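Local structure of glutamate receptor 1 (Adineta vaga, 4IO2) at residues A[14-24]-A[35-45]; A[80-88]-A[205-215]. The protein probably acts as a glutamate-gated ion channel of the ionotropic receptor family, the chain here being its extracellular ligand-binding domain with glutamate bound. All blocks are in the same frame, centred on the assembly; numbering follows the deposited sequence. Where two conformers were deposited one is given.

Contact 1: residues A[14-24]-A[35-45]; sequences VIESVPFTIVA and TKLTGYVLDLI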
loop_
_atom_site.group_PDB
_atom_site.type_symbol
_atom_site.label_atom_id
_atom_site.label_comp_id
_atom_site.label_asym_id
_atom_site.label_seq_id
_atom_site.Cartn_x
_atom_site.Cartn_y
_atom_site.Cartn_z
ATOM N N VAL A 14 11.734 5.630 -17.333
ATOM C CA VAL A 14 10.729 6.550 -16.834
ATOM C C VAL A 14 9.768 6.843 -17.958
ATOM O O VAL A 14 10.048 6.570 -19.127
ATOM C CB VAL A 14 11.350 7.847 -16.237
ATOM C CG1 VAL A 14 12.278 7.558 -15.054
ATOM C CG2 VAL A 14 12.088 8.681 -17.251
ATOM N N ILE A 15 8.583 7.332 -17.597
ATOM C CA ILE A 15 7.499 7.535 -18.568
ATOM C C ILE A 15 6.804 8.864 -18.278
ATOM O O ILE A 15 6.512 9.206 -17.138
ATOM C CB ILE A 15 6.525 6.325 -18.538
ATOM C CG1 ILE A 15 5.415 6.462 -19.559
ATOM C CG2 ILE A 15 5.942 6.043 -17.138
ATOM C CD1 ILE A 15 4.617 5.187 -19.795
ATOM N N GLU A 16 6.574 9.644 -19.322
ATOM C CA GLU A 16 6.009 10.970 -19.154
ATOM C C GLU A 16 4.643 10.917 -18.462
ATOM O O GLU A 16 3.736 10.220 -18.910
ATOM C CB GLU A 16 5.907 11.675 -20.523
ATOM C CG GLU A 16 5.401 13.115 -20.436
ATOM C CD GLU A 16 5.417 13.877 -21.736
ATOM O OE1 GLU A 16 5.845 13.310 -22.761
ATOM O OE2 GLU A 16 4.987 15.064 -21.741
ATOM N N SER A 17 4.487 11.741 -17.428
ATOM C CA SER A 17 3.234 11.854 -16.688
ATOM C C SER A 17 3.402 12.993 -15.690
ATOM O O SER A 17 4.081 12.819 -14.681
ATOM C CB SER A 17 2.929 10.585 -15.925
ATOM O OG SER A 17 1.679 10.727 -15.302
ATOM N N VAL A 18 2.831 14.163 -15.959
ATOM C CA VAL A 18 2.967 15.269 -15.050
ATOM C C VAL A 18 2.191 15.032 -13.793
ATOM O O VAL A 18 1.068 14.565 -13.842
ATOM C CB VAL A 18 2.609 16.649 -15.690
ATOM C CG1 VAL A 18 3.407 16.878 -16.940
ATOM C CG2 VAL A 18 1.090 16.800 -16.024
ATOM N N PRO A 19 2.772 15.378 -12.616
ATOM C CA PRO A 19 4.086 15.939 -12.272
ATOM C C PRO A 19 5.074 14.876 -11.747
ATOM O O PRO A 19 6.030 15.219 -11.047
ATOM C CB PRO A 19 3.714 16.934 -11.183
ATOM C CG PRO A 19 2.704 16.106 -10.369
ATOM C CD PRO A 19 1.921 15.317 -11.411
ATOM N N PHE A 20 4.845 13.603 -12.083
ATOM C CA PHE A 20 5.796 12.535 -11.793
ATOM C C PHE A 20 7.048 12.684 -12.638
ATOM O O PHE A 20 8.173 12.738 -12.083
ATOM C CB PHE A 20 5.151 11.170 -12.024
ATOM C CG PHE A 20 4.279 10.686 -10.868
ATOM C CD1 PHE A 20 4.856 10.371 -9.656
ATOM C CD2 PHE A 20 2.907 10.616 -10.987
ATOM C CE1 PHE A 20 4.069 9.915 -8.588
ATOM C CE2 PHE A 20 2.098 10.171 -9.937
ATOM C CZ PHE A 20 2.692 9.827 -8.743
ATOM N N THR A 21 6.873 12.733 -13.964
ATOM C CA THR A 21 7.951 12.859 -14.906
ATOM C C THR A 21 7.509 13.881 -15.935
ATOM O O THR A 21 6.617 13.636 -16.739
ATOM C CB THR A 21 8.335 11.496 -15.563
ATOM O OG1 THR A 21 8.858 10.654 -14.532
ATOM C CG2 THR A 21 9.369 11.667 -16.661
ATOM N N ILE A 22 8.153 15.040 -15.861
ATOM C CA ILE A 22 7.803 16.201 -16.658
ATOM C C ILE A 22 8.886 16.397 -17.704
ATOM O O ILE A 22 10.051 16.498 -17.360
ATOM C CB ILE A 22 7.759 17.455 -15.788
ATOM C CG1 ILE A 22 6.759 17.266 -14.629
ATOM C CG2 ILE A 22 7.377 18.668 -16.641
ATOM C CD1 ILE A 22 6.939 18.295 -13.477
ATOM N N VAL A 23 8.498 16.413 -18.973
ATOM C CA VAL A 23 9.432 16.451 -20.096
ATOM C C VAL A 23 9.388 17.851 -20.710
ATOM O O VAL A 23 8.317 18.320 -21.111
ATOM C CB VAL A 23 9.042 15.371 -21.138
ATOM C CG1 VAL A 23 9.961 15.420 -22.380
ATOM C CG2 VAL A 23 9.039 13.991 -20.480
ATOM N N ALA A 24 10.541 18.509 -20.780
ATOM C CA ALA A 24 10.672 19.793 -21.456
ATOM C C ALA A 24 11.701 19.741 -22.581
ATOM O O ALA A 24 12.757 19.135 -22.435
ATOM C CB ALA A 24 11.101 20.856 -20.443
ATOM N N THR A 35 16.505 17.502 -24.100
ATOM C CA THR A 35 15.349 17.190 -23.300
ATOM C C THR A 35 15.733 17.302 -21.851
ATOM O O THR A 35 16.783 16.783 -21.437
ATOM C CB THR A 35 14.893 15.756 -23.567
ATOM O OG1 THR A 35 14.545 15.642 -24.951
ATOM C CG2 THR A 35 13.708 15.394 -22.700
ATOM N N LYS A 36 14.877 17.949 -21.070
ATOM C CA LYS A 36 15.104 18.035 -19.636
ATOM C C LYS A 36 13.963 17.373 -18.909
ATOM O O LYS A 36 12.798 17.542 -19.279
ATOM C CB LYS A 36 15.195 19.481 -19.162
ATOM C CG LYS A 36 16.452 20.221 -19.549
ATOM C CD LYS A 36 16.320 21.661 -19.097
ATOM C CE LYS A 36 17.435 22.486 -19.621
ATOM N NZ LYS A 36 18.667 21.885 -19.157
ATOM N N LEU A 37 14.309 16.602 -17.893
ATOM C CA LEU A 37 13.334 15.897 -17.065
ATOM C C LEU A 37 13.364 16.406 -15.635
ATOM O O LEU A 37 14.433 16.595 -15.056
ATOM C CB LEU A 37 13.659 14.414 -16.991
ATOM C CG LEU A 37 13.809 13.670 -18.308
ATOM C CD1 LEU A 37 14.124 12.208 -18.015
ATOM C CD2 LEU A 37 12.540 13.842 -19.151
ATOM N N THR A 38 12.183 16.643 -15.089
ATOM C CA THR A 38 11.994 17.045 -13.702
ATOM C C THR A 38 10.770 16.296 -13.152
ATOM O O THR A 38 10.018 15.678 -13.915
ATOM C CB THR A 38 11.767 18.563 -13.549
ATOM O OG1 THR A 38 10.623 18.965 -14.331
ATOM C CG2 THR A 38 13.008 19.360 -14.016
ATOM N N GLY A 39 10.573 16.352 -11.849
ATOM C CA GLY A 39 9.373 15.856 -11.229
ATOM C C GLY A 39 9.647 14.951 -10.045
ATOM O O GLY A 39 10.800 14.710 -9.660
ATOM N N TYR A 40 8.562 14.476 -9.427
ATOM C CA TYR A 40 8.636 13.562 -8.301
ATOM C C TYR A 40 9.588 12.388 -8.581
ATOM O O TYR A 40 10.383 12.033 -7.715
ATOM C CB TYR A 40 7.206 13.057 -8.009
ATOM C CG TYR A 40 7.042 11.987 -6.953
ATOM C CD1 TYR A 40 7.473 10.686 -7.165
ATOM C CD2 TYR A 40 6.452 12.275 -5.746
ATOM C CE1 TYR A 40 7.264 9.714 -6.229
ATOM C CE2 TYR A 40 6.276 11.309 -4.783
ATOM C CZ TYR A 40 6.693 10.013 -5.043
ATOM O OH TYR A 40 6.519 9.025 -4.094
ATOM N N VAL A 41 9.472 11.775 -9.754
ATOM C CA VAL A 41 10.285 10.598 -10.058
ATOM C C VAL A 41 11.757 10.942 -10.086
ATOM O O VAL A 41 12.597 10.172 -9.593
ATOM C CB VAL A 41 9.846 9.971 -11.406
ATOM C CG1 VAL A 41 10.847 8.995 -11.986
ATOM C CG2 VAL A 41 8.466 9.354 -11.219
ATOM N N LEU A 42 12.104 12.045 -10.716
ATOM C CA LEU A 42 13.518 12.437 -10.828
ATOM C C LEU A 42 14.081 12.751 -9.443
ATOM O O LEU A 42 15.218 12.380 -9.117
ATOM C CB LEU A 42 13.657 13.634 -11.762
ATOM C CG LEU A 42 13.523 13.342 -13.272
ATOM C CD1 LEU A 42 14.631 12.409 -13.791
ATOM C CD2 LEU A 42 12.143 12.774 -13.672
ATOM N N ASP A 43 13.277 13.395 -8.589
ATOM C CA ASP A 43 13.742 13.665 -7.239
ATOM C C ASP A 43 13.895 12.353 -6.440
ATOM O O ASP A 43 14.835 12.183 -5.639
ATOM C CB ASP A 43 12.790 14.608 -6.467
ATOM C CG ASP A 43 12.796 16.020 -6.965
ATOM O OD1 ASP A 43 13.606 16.399 -7.841
ATOM O OD2 ASP A 43 12.007 16.809 -6.369
ATOM N N LEU A 44 12.957 11.435 -6.619
ATOM C CA LEU A 44 13.032 10.140 -5.942
ATOM C C LEU A 44 14.318 9.384 -6.359
ATOM O O LEU A 44 15.005 8.805 -5.510
ATOM C CB LEU A 44 11.771 9.309 -6.255
ATOM C CG LEU A 44 11.783 7.892 -5.696
ATOM C CD1 LEU A 44 11.975 7.858 -4.172
ATOM C CD2 LEU A 44 10.541 7.167 -6.119
ATOM N N ILE A 45 14.645 9.375 -7.659
ATOM C CA ILE A 45 15.859 8.725 -8.122
ATOM C C ILE A 45 17.077 9.327 -7.402
ATOM O O ILE A 45 17.969 8.608 -7.000
ATOM C CB ILE A 45 15.996 8.872 -9.655
ATOM C CG1 ILE A 45 14.964 7.975 -10.348
ATOM C CG2 ILE A 45 17.391 8.535 -10.135
ATOM C CD1 ILE A 45 14.710 8.325 -11.840
HETATM O O HOH W 1 11.051 19.357 -17.060
#
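A beta hairpin, strands 22-25 and 35-38, runs straight into helix 40-52, and the turn 17-21 is tied to both. Ile22 and Thr38 form a hydrogen-bonded antiparallel pair, Ile22 N reaching Thr38 O at 2.8 Å, and Ala24 with Lys36 repeats the pattern. Water 1 bridges Ile22 O and Thr38 OG1 beside the first pair. At the helix start Tyr40 N bonds Pro19 O (3.1 Å) and Val41 N bonds Phe20 O (2.8 Å), so the turn's carbonyls take up amides that the first helical turn cannot satisfy. Gly39, the N-cap residue, suits this spot because a CB would run into Phe20 O. The Phe20 ring turns its edge to a face of Tyr40, planes at 76° and Phe20 CD1 to Tyr40 CD1 3.6 Å. With CG anti to the backbone N (chi1 174°), the Tyr40 ring is carried out alongside Phe20. Replacing Tyr40 by a serine would probably leave the edge of Phe20 without its aromatic face and the ring less held on that side. Branched Val14 sets CG1 against Val41 CG1 (3.7 Å) and CG2 against Leu37 CD1. Strand 9-14, helix 40-52 and parallel strand 55-60 make a beta-alpha-beta unit, the hairpin inserted, of the periplasmic-binding-protein-like fold.

Contact 2: residues A[80-88]-A[205-215]; sequences DIAIGDITV and STFGIVTPKEW. With GLU (glutamic acid), chain E.
Ala82 and Val210 pair in a single antiparallel bridge, each amide bonded to the other's carbonyl, with Ala82 N to Val210 O at 3.0 Å. The short Ala82 side chain meets Val210 CB at 4.1 Å and fits against Leu70 and Leu74 of helix 67-75, while Val210 CG2 nestles against CG2 and CD1 of Ile86, the side chains crossing at about a right angle. Ile209 lies alongside Ile83, its CG2 wedged between Ile83 CG1 (3.9 Å) and Ile81 CB. Ile81 CG2 butts against Trp215 CH2 at 3.5 Å. Farther on, water 2 accepts from Gly84 N and donates weakly to Gly208 O. A second, separate bridge, Thr87 with Phe207, is held by Gly208 N to Ile86 O and Val88 N to Thr206 O (3.0 Å). Gly208 suits its place because a CB would press on Val88 CG2. Asp85 covers one face of the Phe207 ring, CA over its centre and CB making a CH-pi contact 4.0 Å from the centroid; Thr87 OG1 comes to the ring's edge. The ligand N donates to Asp85 O and Thr87 OG1, both at 2.8 Å, and its alpha-carboxylate O accepts from Thr87 N. Arg92, Arg136, Ala140 and Asp180 complete this agonist-binding cleft of the ionotropic glutamate receptor ligand-binding domain.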
loop_
_atom_site.group_PDB
_atom_site.type_symbol
_atom_site.label_atom_id
_atom_site.label_comp_id
_atom_site.label_asym_id
_atom_site.label_seq_id
_atom_site.Cartn_x
_atom_site.Cartn_y
_atom_site.Cartn_z
ATOM N N ASP A 80 16.801 -1.865 -16.449
ATOM C CA ASP A 80 17.014 -2.614 -15.205
ATOM C C ASP A 80 15.887 -2.448 -14.212
ATOM O O ASP A 80 15.469 -3.419 -13.599
ATOM C CB ASP A 80 18.355 -2.244 -14.570
ATOM C CG ASP A 80 19.508 -2.542 -15.507
ATOM O OD1 ASP A 80 19.578 -3.688 -16.041
ATOM O OD2 ASP A 80 20.330 -1.649 -15.745
ATOM N N ILE A 81 15.440 -1.219 -14.034
ATOM C CA ILE A 81 14.239 -0.946 -13.250
ATOM C C ILE A 81 13.412 0.094 -14.009
ATOM O O ILE A 81 13.921 0.755 -14.911
ATOM C CB ILE A 81 14.522 -0.453 -11.803
ATOM C CG1 ILE A 81 15.282 0.880 -11.810
ATOM C CG2 ILE A 81 15.291 -1.523 -11.046
ATOM C CD1 ILE A 81 15.484 1.505 -10.397
ATOM N N ALA A 82 12.160 0.247 -13.624
ATOM C CA ALA A 82 11.316 1.336 -14.145
ATOM C C ALA A 82 10.572 1.995 -12.979
ATOM O O ALA A 82 10.012 1.333 -12.114
ATOM C CB ALA A 82 10.329 0.840 -15.226
ATOM N N ILE A 83 10.631 3.318 -12.960
ATOM C CA ILE A 83 10.066 4.116 -11.887
ATOM C C ILE A 83 9.056 5.084 -12.437
ATOM O O ILE A 83 9.359 5.861 -13.351
ATOM C CB ILE A 83 11.138 4.898 -11.092
ATOM C CG1 ILE A 83 12.230 3.971 -10.538
ATOM C CG2 ILE A 83 10.462 5.634 -9.960
ATOM C CD1 ILE A 83 13.371 4.722 -9.838
ATOM N N GLY A 84 7.859 5.059 -11.872
ATOM C CA GLY A 84 6.826 5.973 -12.277
ATOM C C GLY A 84 5.532 5.682 -11.556
ATOM O O GLY A 84 5.461 4.984 -10.527
ATOM N N ASP A 85 4.456 6.255 -12.089
ATOM C CA ASP A 85 3.086 6.003 -11.616
ATOM C C ASP A 85 2.577 4.712 -12.248
ATOM O O ASP A 85 1.669 4.730 -13.063
ATOM C CB ASP A 85 2.156 7.192 -11.923
ATOM C CG ASP A 85 2.199 7.704 -13.373
ATOM O OD1 ASP A 85 3.140 7.441 -14.126
ATOM O OD2 ASP A 85 1.245 8.453 -13.755
ATOM N N ILE A 86 3.221 3.596 -11.856
ATOM C CA ILE A 86 3.001 2.296 -12.466
ATOM C C ILE A 86 2.279 1.404 -11.473
ATOM O O ILE A 86 2.803 1.067 -10.401
ATOM C CB ILE A 86 4.338 1.639 -12.861
ATOM C CG1 ILE A 86 5.174 2.550 -13.772
ATOM C CG2 ILE A 86 4.106 0.343 -13.551
ATOM C CD1 ILE A 86 6.644 2.142 -13.859
ATOM N N THR A 87 1.023 1.079 -11.797
ATOM C CA THR A 87 0.206 0.280 -10.922
ATOM C C THR A 87 0.656 -1.174 -10.829
ATOM O O THR A 87 0.913 -1.832 -11.834
ATOM C CB THR A 87 -1.261 0.355 -11.357
ATOM O OG1 THR A 87 -1.653 1.730 -11.433
ATOM C CG2 THR A 87 -2.205 -0.379 -10.383
ATOM N N VAL A 88 0.712 -1.699 -9.608
ATOM C CA VAL A 88 1.026 -3.113 -9.356
ATOM C C VAL A 88 -0.235 -3.905 -9.637
ATOM O O VAL A 88 -1.285 -3.684 -9.018
ATOM C CB VAL A 88 1.479 -3.292 -7.911
ATOM C CG1 VAL A 88 1.841 -4.753 -7.680
ATOM C CG2 VAL A 88 2.677 -2.369 -7.609
ATOM N N SER A 205 -5.173 0.486 -4.984
ATOM C CA SER A 205 -4.012 -0.172 -5.511
ATOM C C SER A 205 -2.743 0.536 -5.018
ATOM O O SER A 205 -2.795 1.387 -4.150
ATOM C CB SER A 205 -4.150 -0.167 -7.054
ATOM O OG SER A 205 -4.381 1.162 -7.546
ATOM N N THR A 206 -1.612 0.176 -5.598
ATOM C CA THR A 206 -0.332 0.763 -5.245
ATOM C C THR A 206 0.505 1.016 -6.477
ATOM O O THR A 206 0.289 0.360 -7.500
ATOM C CB THR A 206 0.465 -0.179 -4.307
ATOM O OG1 THR A 206 0.622 -1.466 -4.942
ATOM C CG2 THR A 206 -0.236 -0.389 -2.946
ATOM N N PHE A 207 1.465 1.902 -6.370
ATOM C CA PHE A 207 2.514 2.085 -7.356
ATOM C C PHE A 207 3.772 1.435 -6.798
ATOM O O PHE A 207 4.079 1.578 -5.602
ATOM C CB PHE A 207 2.838 3.539 -7.603
ATOM C CG PHE A 207 1.722 4.353 -8.239
ATOM C CD1 PHE A 207 0.785 3.798 -9.089
ATOM C CD2 PHE A 207 1.656 5.718 -8.016
ATOM C CE1 PHE A 207 -0.209 4.581 -9.666
ATOM C CE2 PHE A 207 0.671 6.511 -8.608
ATOM C CZ PHE A 207 -0.254 5.946 -9.433
ATOM N N GLY A 208 4.511 0.721 -7.647
ATOM C CA GLY A 208 5.761 0.087 -7.255
ATOM C C GLY A 208 6.790 0.310 -8.320
ATOM O O GLY A 208 6.462 0.527 -9.491
ATOM N N ILE A 209 8.052 0.199 -7.916
ATOM C CA ILE A 209 9.155 0.196 -8.876
ATOM C C ILE A 209 9.205 -1.188 -9.537
ATOM O O ILE A 209 9.188 -2.195 -8.858
ATOM C CB ILE A 209 10.486 0.567 -8.187
ATOM C CG1 ILE A 209 10.380 2.016 -7.706
ATOM C CG2 ILE A 209 11.645 0.389 -9.170
ATOM C CD1 ILE A 209 11.625 2.506 -6.978
ATOM N N VAL A 210 9.243 -1.219 -10.859
ATOM C CA VAL A 210 9.296 -2.463 -11.600
ATOM C C VAL A 210 10.718 -2.962 -11.612
ATOM O O VAL A 210 11.634 -2.209 -11.918
ATOM C CB VAL A 210 8.818 -2.261 -13.059
ATOM C CG1 VAL A 210 8.770 -3.597 -13.768
ATOM C CG2 VAL A 210 7.473 -1.580 -13.129
ATOM N N THR A 211 10.901 -4.242 -11.327
ATOM C CA THR A 211 12.213 -4.892 -11.366
ATOM C C THR A 211 12.074 -6.240 -12.062
ATOM O O THR A 211 10.987 -6.775 -12.187
ATOM C CB THR A 211 12.827 -5.107 -9.956
ATOM O OG1 THR A 211 12.240 -6.230 -9.322
ATOM C CG2 THR A 211 12.653 -3.905 -9.058
ATOM N N PRO A 212 13.195 -6.840 -12.430
ATOM C CA PRO A 212 13.103 -8.206 -12.918
ATOM C C PRO A 212 12.583 -9.142 -11.840
ATOM O O PRO A 212 12.809 -8.871 -10.660
ATOM C CB PRO A 212 14.564 -8.554 -13.281
ATOM C CG PRO A 212 15.200 -7.219 -13.537
ATOM C CD PRO A 212 14.561 -6.296 -12.540
ATOM N N LYS A 213 11.984 -10.261 -12.238
ATOM C CA LYS A 213 11.681 -11.286 -11.268
ATOM C C LYS A 213 12.974 -11.854 -10.693
ATOM O O LYS A 213 14.002 -11.901 -11.367
ATOM C CB LYS A 213 10.867 -12.393 -11.927
ATOM C CG LYS A 213 9.447 -11.934 -12.255
ATOM C CD LYS A 213 8.586 -13.107 -12.646
ATOM C CE LYS A 213 8.923 -13.628 -14.003
ATOM N NZ LYS A 213 8.009 -14.774 -14.346
ATOM N N GLU A 214 12.915 -12.255 -9.435
ATOM C CA GLU A 214 14.063 -12.881 -8.760
ATOM C C GLU A 214 15.341 -12.031 -8.819
ATOM O O GLU A 214 16.427 -12.549 -9.030
ATOM C CB GLU A 214 14.297 -14.302 -9.303
ATOM C CG GLU A 214 13.091 -15.192 -9.063
ATOM C CD GLU A 214 13.187 -16.526 -9.721
ATOM O OE1 GLU A 214 14.325 -17.043 -9.830
ATOM O OE2 GLU A 214 12.119 -17.060 -10.114
ATOM N N TRP A 215 15.214 -10.722 -8.614
ATOM C CA TRP A 215 16.311 -9.780 -8.825
ATOM C C TRP A 215 17.313 -9.809 -7.701
ATOM O O TRP A 215 16.939 -9.780 -6.538
ATOM C CB TRP A 215 15.724 -8.371 -8.892
ATOM C CG TRP A 215 16.569 -7.304 -9.449
ATOM C CD1 TRP A 215 17.383 -7.358 -10.552
ATOM C CD2 TRP A 215 16.614 -5.968 -8.988
ATOM N NE1 TRP A 215 17.934 -6.118 -10.799
ATOM C CE2 TRP A 215 17.464 -5.244 -9.851
ATOM C CE3 TRP A 215 15.987 -5.288 -7.922
ATOM C CZ2 TRP A 215 17.725 -3.894 -9.664
ATOM C CZ3 TRP A 215 16.253 -3.981 -7.741
ATOM C CH2 TRP A 215 17.104 -3.274 -8.619
HETATM N N GLU E . -0.972 3.816 -13.246
HETATM C CA GLU E . -1.583 3.387 -14.508
HETATM C C GLU E . -0.968 2.069 -14.970
HETATM O O GLU E . 0.092 1.667 -14.424
HETATM C CB GLU E . -1.431 4.430 -15.619
HETATM C CG GLU E . -2.000 5.823 -15.324
HETATM C CD GLU E . -3.524 5.915 -15.262
HETATM O OE1 GLU E . -4.187 4.930 -15.579
HETATM O OE2 GLU E . -4.044 7.023 -14.962
HETATM O OXT GLU E . -1.548 1.421 -15.872
HETATM O O HOH W 2 7.405 3.129 -9.724
#

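In the fold
Contact 1 is partly buried, its hairpin end exposed, whereas contact 2 lies in the interior and carries part of the glutamate pocket. The first joins neighbours in sequence, a hairpin and the helix that follows; the second brings together segments more than a hundred residues apart. Contact 1 combines a continuous, water-bridged ladder at the surface with an aromatic pair; contact 2 has a broken ladder, aliphatic packing at one end and polar atoms that bind the ligand at the other. They meet at Asp85: Ser17 OG probably bonds its OD2 and Phe20 packs on its CB, which would put 14-24 in the second shell of the ligand. Ile83 also packs against Ile45, linking the helix to the buried wall.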